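Long-range contacts in chitooligosaccharide oxidase (Gibberella zeae, PDB 6Y0R), which oxidises the C1 hydroxyl of chitooligosaccharides to the lactone, using a bicovalently bound FAD and passing the electrons to molecular oxygen to give hydrogen peroxide: residues 138-149 / 310-318; 232-242 / 276-286. One frame throughout, in Å; residues are numbered along the deposited sequence.

Contact 1. Residues 138-149 / 310-318; sequences ATELWNQGKRAL and VDWMGLVTH
M313 lays CB over one face of the W142 indole, 3.5 Å from the centroid of its five-membered ring and 7° off the normal. CG of M313 is anti to its backbone N (chi1 -165°) and the chain then bends, which brings SD obliquely to 4.4 Å from the same centroid, a Met-aromatic contact, and CE 3.6 Å from T139 OG1, a hydroxyl hydrogen-bonded to G135. In a second CH-pi contact A148 CB sits over the W312 indole, 3.7 Å from its five-membered-ring centroid, while V316 CG2 packs on the opposite face.

Among apolar groups, A138 CB meets V316 CG1, and W312 CB lies 3.9 Å from W142 CZ3, the two indoles running past one another in reverse sense. D311 CG is 3.6 Å from W142 CH2, and D311 OD1 caps the 312-318 helix by accepting from G314 N.

Water 1 donates to A138 O and R147 O and weakly accepts from W312 NE1; water 2 accepts from L149 N and, weakly, from the same NE1.

Helix 134-145, within the PCMH-type FAD-binding region, thus packs nearly antiparallel (164°) on helix 312-320, which follows edge strand 305-310, consistent with the FAD/substrate-domain interface of this oxidase family.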
# COMPACT_ATOMS: atom_id res chain seq x y z
N ALA A 138 -3.48 -11.42 -9.74
CA ALA A 138 -2.30 -11.94 -10.46
C ALA A 138 -2.67 -13.29 -11.11
O ALA A 138 -2.35 -13.50 -12.30
CB ALA A 138 -1.12 -12.09 -9.56
N THR A 139 -3.38 -14.14 -10.37
CA THR A 139 -3.74 -15.49 -10.87
C THR A 139 -4.62 -15.34 -12.11
O THR A 139 -4.39 -16.01 -13.16
CB THR A 139 -4.42 -16.31 -9.77
OG1 THR A 139 -3.46 -16.48 -8.73
CG2 THR A 139 -4.87 -17.68 -10.26
N GLU A 140 -5.65 -14.50 -12.04
CA GLU A 140 -6.62 -14.32 -13.14
C GLU A 140 -5.97 -13.67 -14.35
O GLU A 140 -6.20 -14.11 -15.46
CB GLU A 140 -7.84 -13.51 -12.71
CG GLU A 140 -8.78 -14.30 -11.82
CD GLU A 140 -9.53 -15.42 -12.52
OE1 GLU A 140 -9.59 -15.40 -13.75
OE2 GLU A 140 -10.07 -16.31 -11.82
N LEU A 141 -5.15 -12.64 -14.18
CA LEU A 141 -4.54 -11.99 -15.35
C LEU A 141 -3.56 -12.96 -16.01
O LEU A 141 -3.43 -12.95 -17.23
CB LEU A 141 -3.87 -10.68 -14.95
CG LEU A 141 -4.82 -9.60 -14.48
CD1 LEU A 141 -4.01 -8.34 -14.14
CD2 LEU A 141 -5.91 -9.26 -15.51
N TRP A 142 -2.82 -13.70 -15.20
CA TRP A 142 -1.85 -14.70 -15.71
C TRP A 142 -2.61 -15.77 -16.50
O TRP A 142 -2.22 -16.04 -17.66
CB TRP A 142 -1.09 -15.31 -14.54
CG TRP A 142 -0.17 -16.43 -14.94
CD1 TRP A 142 -0.38 -17.74 -14.67
CD2 TRP A 142 1.12 -16.34 -15.55
NE1 TRP A 142 0.68 -18.48 -15.10
CE2 TRP A 142 1.63 -17.65 -15.63
CE3 TRP A 142 1.91 -15.30 -16.05
CZ2 TRP A 142 2.84 -17.93 -16.24
CZ3 TRP A 142 3.12 -15.57 -16.63
CH2 TRP A 142 3.60 -16.88 -16.70
N ASN A 143 -3.65 -16.32 -15.93
CA ASN A 143 -4.35 -17.47 -16.57
C ASN A 143 -5.16 -16.97 -17.77
O ASN A 143 -5.16 -17.64 -18.82
CB ASN A 143 -5.24 -18.18 -15.57
CG ASN A 143 -4.50 -18.93 -14.49
OD1 ASN A 143 -3.34 -19.28 -14.65
ND2 ASN A 143 -5.20 -19.31 -13.44
N GLN A 144 -5.78 -15.81 -17.71
CA GLN A 144 -6.65 -15.32 -18.82
C GLN A 144 -5.80 -14.93 -20.03
O GLN A 144 -6.27 -15.11 -21.18
CB GLN A 144 -7.55 -14.16 -18.36
CG GLN A 144 -8.67 -14.58 -17.43
CD GLN A 144 -9.56 -13.42 -17.05
OE1 GLN A 144 -9.85 -12.55 -17.87
NE2 GLN A 144 -9.92 -13.35 -15.78
N GLY A 145 -4.58 -14.42 -19.86
CA GLY A 145 -3.84 -13.84 -20.99
C GLY A 145 -2.37 -13.64 -20.78
O GLY A 145 -1.75 -12.99 -21.64
N LYS A 146 -1.77 -14.22 -19.74
CA LYS A 146 -0.34 -14.02 -19.43
C LYS A 146 -0.05 -12.51 -19.36
O LYS A 146 0.88 -11.99 -20.01
CB LYS A 146 0.48 -14.73 -20.49
CG LYS A 146 1.88 -15.02 -20.06
CD LYS A 146 2.68 -15.81 -21.08
CE LYS A 146 4.02 -16.23 -20.52
NZ LYS A 146 4.90 -16.76 -21.60
N ARG A 147 -0.93 -11.82 -18.63
CA ARG A 147 -0.83 -10.37 -18.40
C ARG A 147 -0.59 -10.15 -16.89
O ARG A 147 -0.73 -11.09 -16.10
CB ARG A 147 -2.08 -9.63 -18.88
CG ARG A 147 -2.44 -9.92 -20.34
CD ARG A 147 -1.36 -9.47 -21.27
NE ARG A 147 -1.20 -8.02 -21.35
CZ ARG A 147 -0.45 -7.42 -22.25
NH1 ARG A 147 0.22 -8.14 -23.15
NH2 ARG A 147 -0.36 -6.11 -22.28
N ALA A 148 -0.22 -8.93 -16.54
CA ALA A 148 0.16 -8.58 -15.16
C ALA A 148 -0.09 -7.09 -14.93
O ALA A 148 -0.19 -6.32 -15.89
CB ALA A 148 1.60 -8.95 -14.91
N LEU A 149 -0.20 -6.77 -13.64
CA LEU A 149 -0.14 -5.38 -13.12
C LEU A 149 1.00 -5.26 -12.13
O LEU A 149 1.56 -6.28 -11.67
CB LEU A 149 -1.46 -5.04 -12.43
CG LEU A 149 -2.66 -4.97 -13.37
CD1 LEU A 149 -3.90 -4.73 -12.53
CD2 LEU A 149 -2.47 -3.90 -14.43
N VAL A 310 12.40 -17.38 -12.64
CA VAL A 310 11.04 -17.97 -12.68
C VAL A 310 10.21 -17.17 -13.68
O VAL A 310 10.76 -16.29 -14.35
CB VAL A 310 10.44 -17.98 -11.26
CG1 VAL A 310 11.19 -18.91 -10.34
CG2 VAL A 310 10.40 -16.59 -10.66
N ASP A 311 8.94 -17.50 -13.83
CA ASP A 311 7.99 -16.67 -14.58
C ASP A 311 7.22 -15.83 -13.58
O ASP A 311 7.40 -15.96 -12.36
CB ASP A 311 7.12 -17.53 -15.52
CG ASP A 311 6.19 -18.49 -14.81
OD1 ASP A 311 5.71 -18.17 -13.69
OD2 ASP A 311 5.94 -19.56 -15.42
N TRP A 312 6.42 -14.92 -14.09
CA TRP A 312 5.70 -13.96 -13.25
C TRP A 312 4.90 -14.66 -12.15
O TRP A 312 4.93 -14.26 -10.97
CB TRP A 312 4.80 -13.12 -14.16
CG TRP A 312 3.96 -12.17 -13.39
CD1 TRP A 312 2.62 -12.21 -13.15
CD2 TRP A 312 4.46 -11.05 -12.65
NE1 TRP A 312 2.25 -11.18 -12.34
CE2 TRP A 312 3.35 -10.43 -12.04
CE3 TRP A 312 5.75 -10.53 -12.46
CZ2 TRP A 312 3.47 -9.28 -11.27
CZ3 TRP A 312 5.86 -9.37 -11.73
CH2 TRP A 312 4.74 -8.77 -11.14
N MET A 313 4.12 -15.70 -12.48
CA MET A 313 3.28 -16.34 -11.46
C MET A 313 4.18 -17.05 -10.43
O MET A 313 3.83 -17.05 -9.25
CB MET A 313 2.30 -17.31 -12.13
CG MET A 313 1.20 -17.74 -11.26
SD MET A 313 0.04 -16.38 -10.91
CE MET A 313 0.12 -16.50 -9.12
N GLY A 314 5.32 -17.58 -10.85
CA GLY A 314 6.37 -18.14 -9.97
C GLY A 314 6.94 -17.09 -9.00
O GLY A 314 7.16 -17.41 -7.82
N LEU A 315 7.13 -15.88 -9.50
CA LEU A 315 7.64 -14.75 -8.70
C LEU A 315 6.57 -14.39 -7.67
O LEU A 315 6.92 -14.23 -6.48
CB LEU A 315 7.99 -13.63 -9.68
CG LEU A 315 8.79 -12.43 -9.18
CD1 LEU A 315 7.98 -11.58 -8.26
CD2 LEU A 315 10.13 -12.80 -8.62
N VAL A 316 5.31 -14.21 -8.08
CA VAL A 316 4.18 -13.91 -7.16
C VAL A 316 4.10 -14.99 -6.07
O VAL A 316 3.92 -14.68 -4.89
CB VAL A 316 2.86 -13.80 -7.93
CG1 VAL A 316 1.65 -13.75 -7.01
CG2 VAL A 316 2.92 -12.66 -8.91
N THR A 317 4.26 -16.24 -6.46
CA THR A 317 4.12 -17.35 -5.51
C THR A 317 5.31 -17.28 -4.54
O THR A 317 5.11 -17.52 -3.35
CB THR A 317 3.91 -18.64 -6.32
OG1 THR A 317 5.04 -18.89 -7.14
CG2 THR A 317 2.66 -18.58 -7.14
N HIS A 318 6.51 -17.02 -5.02
CA HIS A 318 7.73 -17.02 -4.19
C HIS A 318 7.58 -15.98 -3.09
O HIS A 318 7.85 -16.28 -1.94
CB HIS A 318 8.97 -16.74 -5.04
CG HIS A 318 10.16 -16.43 -4.22
ND1 HIS A 318 10.79 -17.40 -3.45
CD2 HIS A 318 10.87 -15.28 -4.04
CE1 HIS A 318 11.83 -16.87 -2.84
NE2 HIS A 318 11.92 -15.57 -3.19
O HOH W 1 -0.61 -11.52 -13.31
O HOH W 2 -0.41 -9.13 -11.83

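Contact 2. Residues 232-242 / 276-286; sequences KITYFDIGLNW and YSVDGAYIGDE
K232 O accepts a weak bond from G284 N where two neighbouring antiparallel strands, 233-239 and 276-283, begin to pair within the seven-stranded antiparallel sheet of the oxidase. I233 rests CD1 against I283 CG1, 4.0 Å away, on the sheet face shared with A281. T234 forms a hydrogen-bonded pair with Y282: its N-H points almost straight at Y282 O (2.8 Å, 176°), and T234 O accepts from Y282 N. The T234 hydroxyl, beside its own backbone N, adds a bond from OG1 to G284 O of 2.7 Å; OG1 is also bonded to T309 on the adjoining strand 305-310.

Y235 lies across from A281 but sends its ring away to stack on H318. F236 pairs with G280, and its ring, turned back by a chi1 of 62°, lies against the backbone of that glycine, with G280 CA 3.9 Å from the ring centroid and F236 CE1 3.4 Å from G280 C. L289 and L293 of helix 286-300 also pack on the phenyl group.

D237 faces D279, whose carboxylate is held by Q268; D237 OD1 lies 3.0 Å from D279 CB, and water 3 sits between D237 OD1 and S277 OG. I238 and V278 form the next hydrogen-bonded pair, their CB atoms in contact and their branches running together. L240 N makes a weak bond to Y276 O, and its CD1 packs on Y276 CB. The W242 and Y276 side chains cross nearly perpendicularly, their ring planes inclined at 50°, with W242 CE3 over the Y276 ring face, 3.7 Å from Y276 CG. Water 4 closes this end, accepting from W242 N and from Y276 N at 2.9 Å.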
# COMPACT_ATOMS: atom_id res chain seq x y z
N LYS A 232 10.51 -14.65 -17.96
CA LYS A 232 11.75 -14.79 -17.20
C LYS A 232 11.90 -13.56 -16.30
O LYS A 232 12.11 -12.43 -16.81
CB LYS A 232 12.94 -14.95 -18.14
CG LYS A 232 12.98 -16.27 -18.91
CD LYS A 232 14.10 -16.35 -19.90
CE LYS A 232 14.13 -17.65 -20.68
NZ LYS A 232 13.03 -17.77 -21.68
N ILE A 233 11.88 -13.81 -15.00
CA ILE A 233 12.04 -12.73 -14.00
C ILE A 233 12.81 -13.39 -12.87
O ILE A 233 12.48 -14.50 -12.48
CB ILE A 233 10.70 -12.08 -13.57
CG1 ILE A 233 10.98 -11.04 -12.49
CG2 ILE A 233 9.65 -13.07 -13.11
CD1 ILE A 233 9.94 -9.97 -12.39
N THR A 234 13.87 -12.74 -12.44
CA THR A 234 14.83 -13.32 -11.49
C THR A 234 14.67 -12.65 -10.13
O THR A 234 15.02 -11.48 -10.02
CB THR A 234 16.24 -13.20 -12.05
OG1 THR A 234 16.28 -13.82 -13.34
CG2 THR A 234 17.28 -13.82 -11.14
N TYR A 235 14.35 -13.43 -9.11
CA TYR A 235 14.40 -12.92 -7.72
C TYR A 235 15.80 -13.16 -7.22
O TYR A 235 16.49 -14.09 -7.68
CB TYR A 235 13.32 -13.50 -6.83
CG TYR A 235 13.34 -14.98 -6.62
CD1 TYR A 235 14.17 -15.54 -5.66
CD2 TYR A 235 12.42 -15.79 -7.27
CE1 TYR A 235 14.11 -16.90 -5.39
CE2 TYR A 235 12.36 -17.15 -7.01
CZ TYR A 235 13.23 -17.71 -6.09
OH TYR A 235 13.21 -19.06 -5.81
N PHE A 236 16.24 -12.31 -6.30
CA PHE A 236 17.62 -12.42 -5.81
C PHE A 236 17.70 -11.91 -4.38
O PHE A 236 16.84 -11.19 -3.91
CB PHE A 236 18.61 -11.68 -6.71
CG PHE A 236 18.41 -10.19 -6.82
CD1 PHE A 236 17.58 -9.64 -7.79
CD2 PHE A 236 19.06 -9.33 -5.93
CE1 PHE A 236 17.40 -8.27 -7.87
CE2 PHE A 236 18.88 -7.95 -6.03
CZ PHE A 236 18.04 -7.43 -7.00
N ASP A 237 18.76 -12.36 -3.72
CA ASP A 237 19.07 -12.00 -2.32
C ASP A 237 20.58 -11.87 -2.19
O ASP A 237 21.33 -12.62 -2.86
CB ASP A 237 18.49 -13.05 -1.37
CG ASP A 237 16.97 -13.08 -1.39
OD1 ASP A 237 16.33 -12.21 -0.71
OD2 ASP A 237 16.42 -13.89 -2.18
N ILE A 238 20.98 -10.95 -1.33
CA ILE A 238 22.41 -10.77 -0.94
C ILE A 238 22.47 -10.74 0.57
O ILE A 238 21.97 -9.78 1.19
CB ILE A 238 23.04 -9.51 -1.54
CG1 ILE A 238 22.74 -9.34 -3.03
CG2 ILE A 238 24.53 -9.57 -1.31
CD1 ILE A 238 23.28 -8.09 -3.64
N GLY A 239 23.09 -11.78 1.14
CA GLY A 239 23.32 -11.87 2.58
C GLY A 239 24.50 -11.01 2.93
O GLY A 239 25.46 -10.98 2.17
N LEU A 240 24.39 -10.28 4.03
CA LEU A 240 25.42 -9.31 4.44
C LEU A 240 25.83 -9.60 5.88
O LEU A 240 25.00 -10.08 6.65
CB LEU A 240 24.91 -7.87 4.31
CG LEU A 240 24.63 -7.39 2.88
CD1 LEU A 240 23.99 -6.01 2.91
CD2 LEU A 240 25.90 -7.38 2.05
N ASN A 241 27.08 -9.25 6.21
CA ASN A 241 27.62 -9.35 7.58
C ASN A 241 28.18 -7.97 7.91
O ASN A 241 29.41 -7.78 7.92
CB ASN A 241 28.64 -10.49 7.63
CG ASN A 241 29.19 -10.72 9.01
OD1 ASN A 241 28.53 -10.47 10.01
ND2 ASN A 241 30.43 -11.19 9.07
N TRP A 242 27.29 -7.03 8.16
CA TRP A 242 27.62 -5.63 8.45
C TRP A 242 27.58 -5.37 9.94
O TRP A 242 26.84 -6.06 10.66
CB TRP A 242 26.67 -4.70 7.68
CG TRP A 242 26.93 -4.65 6.21
CD1 TRP A 242 27.97 -5.19 5.50
CD2 TRP A 242 26.14 -3.93 5.25
NE1 TRP A 242 27.85 -4.92 4.16
CE2 TRP A 242 26.74 -4.12 3.98
CE3 TRP A 242 24.98 -3.15 5.34
CZ2 TRP A 242 26.20 -3.57 2.82
CZ3 TRP A 242 24.46 -2.60 4.19
CH2 TRP A 242 25.07 -2.78 2.95
N TYR A 276 21.53 -7.27 8.13
CA TYR A 276 21.17 -6.54 6.88
C TYR A 276 21.08 -7.55 5.73
O TYR A 276 21.92 -8.47 5.69
CB TYR A 276 22.23 -5.48 6.57
CG TYR A 276 22.38 -4.37 7.60
CD1 TYR A 276 23.06 -4.59 8.79
CD2 TYR A 276 21.88 -3.10 7.36
CE1 TYR A 276 23.22 -3.57 9.72
CE2 TYR A 276 22.01 -2.08 8.30
CZ TYR A 276 22.70 -2.31 9.47
OH TYR A 276 22.87 -1.32 10.41
N SER A 277 20.15 -7.39 4.78
CA SER A 277 20.06 -8.29 3.61
C SER A 277 19.40 -7.54 2.47
O SER A 277 18.47 -6.78 2.74
CB SER A 277 19.27 -9.54 3.94
OG SER A 277 19.29 -10.42 2.83
N VAL A 278 19.87 -7.76 1.25
CA VAL A 278 19.25 -7.19 0.04
C VAL A 278 18.29 -8.22 -0.54
O VAL A 278 18.62 -9.43 -0.57
CB VAL A 278 20.31 -6.77 -0.98
CG1 VAL A 278 19.66 -6.37 -2.28
CG2 VAL A 278 21.20 -5.67 -0.44
N ASP A 279 17.10 -7.79 -0.97
CA ASP A 279 16.24 -8.68 -1.80
C ASP A 279 15.64 -7.86 -2.92
O ASP A 279 15.42 -6.66 -2.78
CB ASP A 279 15.18 -9.43 -1.02
CG ASP A 279 14.08 -8.55 -0.58
OD1 ASP A 279 14.26 -7.93 0.50
OD2 ASP A 279 13.03 -8.52 -1.32
N GLY A 280 15.41 -8.50 -4.06
CA GLY A 280 14.84 -7.76 -5.18
C GLY A 280 14.40 -8.68 -6.30
O GLY A 280 14.50 -9.92 -6.15
N ALA A 281 13.98 -8.07 -7.39
CA ALA A 281 13.60 -8.80 -8.61
C ALA A 281 14.16 -8.08 -9.82
O ALA A 281 14.23 -6.87 -9.84
CB ALA A 281 12.11 -8.93 -8.75
N TYR A 282 14.50 -8.88 -10.84
CA TYR A 282 15.13 -8.37 -12.07
C TYR A 282 14.35 -8.92 -13.27
O TYR A 282 14.23 -10.14 -13.42
CB TYR A 282 16.59 -8.81 -12.12
CG TYR A 282 17.29 -8.46 -13.40
CD1 TYR A 282 17.81 -7.19 -13.59
CD2 TYR A 282 17.48 -9.41 -14.40
CE1 TYR A 282 18.47 -6.83 -14.76
CE2 TYR A 282 18.13 -9.06 -15.57
CZ TYR A 282 18.64 -7.78 -15.75
OH TYR A 282 19.28 -7.44 -16.91
N ILE A 283 13.83 -8.05 -14.11
CA ILE A 283 13.11 -8.52 -15.33
C ILE A 283 14.18 -8.96 -16.32
O ILE A 283 14.88 -8.13 -16.93
CB ILE A 283 12.18 -7.45 -15.89
CG1 ILE A 283 11.13 -7.04 -14.87
CG2 ILE A 283 11.49 -7.95 -17.16
CD1 ILE A 283 10.49 -5.76 -15.23
N GLY A 284 14.35 -10.26 -16.44
CA GLY A 284 15.40 -10.87 -17.27
C GLY A 284 15.95 -12.10 -16.58
O GLY A 284 15.41 -12.52 -15.53
N ASP A 285 16.98 -12.70 -17.17
CA ASP A 285 17.50 -13.99 -16.66
C ASP A 285 18.64 -13.84 -15.65
O ASP A 285 19.12 -12.73 -15.37
CB ASP A 285 17.91 -14.91 -17.82
CG ASP A 285 19.08 -14.44 -18.64
OD1 ASP A 285 19.90 -13.66 -18.15
OD2 ASP A 285 19.20 -14.95 -19.77
N GLU A 286 19.03 -14.96 -15.08
CA GLU A 286 19.98 -14.95 -13.95
C GLU A 286 21.32 -14.38 -14.40
O GLU A 286 21.94 -13.57 -13.66
CB GLU A 286 20.12 -16.34 -13.37
CG GLU A 286 21.08 -16.34 -12.20
CD GLU A 286 21.09 -17.61 -11.37
OE1 GLU A 286 20.26 -18.51 -11.63
OE2 GLU A 286 21.87 -17.67 -10.40
O HOH W 3 17.31 -11.29 1.41
O HOH W 4 24.35 -7.96 8.41

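Contact 2 is nested inside the chain loop closed by contact 1, and their centres lie 19 Å apart. They meet where strand 305-310, at the edge of the seven-stranded sheet, leads into the helix of contact 1: V310 O is 2.8 Å from I233 N, a probable hydrogen bond. Beyond it, L315 CD2 packs 3.7 Å from Y235 CB. Strand 233-239 pairs with 276-283 in contact 2 and with strand 305-310, whose last residue, V310, begins the second segment of contact 1. Both approach the flavin without touching it: the side chain of V316 in contact 1 is about 11 Å from FAD, that of D279 in contact 2 about 10 Å.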